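Local coordinates for Mlr6093 protein (Mesorhizobium loti, PDB 2QJ8) that probably acts as a zinc-dependent hydrolase of the aspartoacylase family, cleaving carbon-nitrogen bonds in linear amides, at residues Ala302-Thr307 / Leu326-Ala331. Residues are numbered along the deposited sequence; the frame is centred on the assembly and turned at random.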
# COMPACT_ATOMS: atom_id res chain seq x y z
N ALA A 302 0.11 -0.63 -24.12
CA ALA A 302 0.74 0.67 -24.35
C ALA A 302 0.46 1.14 -25.80
O ALA A 302 0.54 0.37 -26.76
CB ALA A 302 2.25 0.58 -24.13
N GLN A 303 0.10 2.41 -25.93
CA GLN A 303 -0.18 3.02 -27.23
C GLN A 303 1.07 3.58 -27.91
O GLN A 303 0.99 4.01 -29.06
CB GLN A 303 -1.24 4.10 -27.11
CG GLN A 303 -2.55 3.55 -26.61
CD GLN A 303 -3.66 4.58 -26.57
OE1 GLN A 303 -3.81 5.39 -27.49
NE2 GLN A 303 -4.45 4.53 -25.52
N SER A 304 2.21 3.61 -27.22
CA SER A 304 3.46 4.07 -27.80
C SER A 304 4.62 3.60 -26.96
O SER A 304 4.44 3.16 -25.81
CB SER A 304 3.52 5.61 -27.89
OG SER A 304 3.85 6.18 -26.65
N LYS A 305 5.82 3.72 -27.52
CA LYS A 305 7.04 3.38 -26.81
C LYS A 305 7.13 4.42 -25.72
O LYS A 305 7.02 5.60 -26.00
CB LYS A 305 8.26 3.43 -27.74
CG LYS A 305 9.54 3.02 -27.04
CD LYS A 305 10.72 3.05 -27.96
CE LYS A 305 11.98 2.68 -27.20
NZ LYS A 305 11.93 1.29 -26.65
N SER A 306 7.26 3.97 -24.48
CA SER A 306 7.25 4.86 -23.34
C SER A 306 7.85 4.20 -22.10
O SER A 306 8.22 3.01 -22.15
CB SER A 306 5.80 5.29 -23.07
OG SER A 306 4.93 4.17 -23.21
N THR A 307 7.99 4.99 -21.03
CA THR A 307 8.48 4.51 -19.73
C THR A 307 7.32 4.43 -18.77
O THR A 307 6.42 5.25 -18.83
CB THR A 307 9.58 5.45 -19.16
OG1 THR A 307 10.68 5.48 -20.08
CG2 THR A 307 10.11 4.97 -17.83
N LEU A 326 2.06 6.19 -18.36
CA LEU A 326 3.26 6.03 -19.16
C LEU A 326 3.72 7.45 -19.48
O LEU A 326 2.95 8.40 -19.39
CB LEU A 326 2.96 5.21 -20.41
CG LEU A 326 2.92 3.67 -20.31
CD1 LEU A 326 2.48 3.11 -18.98
CD2 LEU A 326 2.13 3.04 -21.47
N ALA A 327 5.01 7.60 -19.75
CA ALA A 327 5.59 8.90 -20.08
C ALA A 327 6.65 8.73 -21.15
O ALA A 327 7.25 7.65 -21.29
CB ALA A 327 6.18 9.54 -18.83
N ARG A 328 6.88 9.80 -21.89
CA ARG A 328 7.86 9.81 -22.94
C ARG A 328 8.82 10.94 -22.75
O ARG A 328 8.43 11.97 -22.25
CB ARG A 328 7.16 10.02 -24.26
CG ARG A 328 6.14 8.97 -24.56
CD ARG A 328 5.53 9.25 -25.89
NE ARG A 328 4.09 9.09 -25.85
CZ ARG A 328 3.27 9.40 -26.85
NH1 ARG A 328 3.73 9.86 -28.03
NH2 ARG A 328 1.95 9.21 -26.69
N PRO A 329 10.07 10.77 -23.22
CA PRO A 329 11.03 11.87 -23.03
C PRO A 329 10.64 13.13 -23.81
O PRO A 329 10.11 13.04 -24.91
CB PRO A 329 12.33 11.28 -23.58
CG PRO A 329 11.90 10.26 -24.52
CD PRO A 329 10.66 9.66 -23.97
N LEU A 330 10.86 14.28 -23.19
CA LEU A 330 10.55 15.57 -23.77
C LEU A 330 11.46 15.78 -25.00
O LEU A 330 12.60 15.30 -25.01
CB LEU A 330 10.75 16.66 -22.69
CG LEU A 330 10.33 18.11 -22.87
CD1 LEU A 330 8.84 18.22 -23.08
CD2 LEU A 330 10.75 18.94 -21.66
N ALA A 331 10.93 16.46 -26.03
CA ALA A 331 11.70 16.77 -27.24
C ALA A 331 12.96 17.54 -26.84
O ALA A 331 12.89 18.47 -26.03
CB ALA A 331 10.87 17.57 -28.22
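The guanidinium of R328, on an antiparallel β-ladder between strands 306-312 and 322-329, is covered on one face by S304, whose OG stands 3.0 Å from R328 NE, above the plane and displaced toward the rim. Approach over the face gives a poor angle for a hydrogen bond, so the pair is a polar packing contact; NE instead forms a salt bridge with D258 on strand 250-261, which pairs antiparallel with strand 322-329. A bend at chi3 (-136°) turns the guanidinium out of line with the extended first part of the R328 chain, while CG lies 3.8 Å from K305 O. The loop 302-305 leads into the first strand of the ladder. T307 and A327 form a hydrogen-bonded pair with their side chains on the same sheet face: T307 N gives its proton to A327 O almost linearly (2.8 Å, 178°), and A327 N returns a bond to T307 O at 2.9 Å. The same T307 carbonyl oxygen also receives a CA-H contact from L326. On the other face, L326 CD2 packs 3.6 Å from A302 CB, where loop and strand meet side by side. S306 OG lies against the same CD2 (3.5 Å), and the side chains of A302 and S306 both touch V278 of strand 277-278. With chi1 at 42°, S306 OG reaches back to the loop and donates to S304 O at 2.8 Å, from above the carbonyl plane.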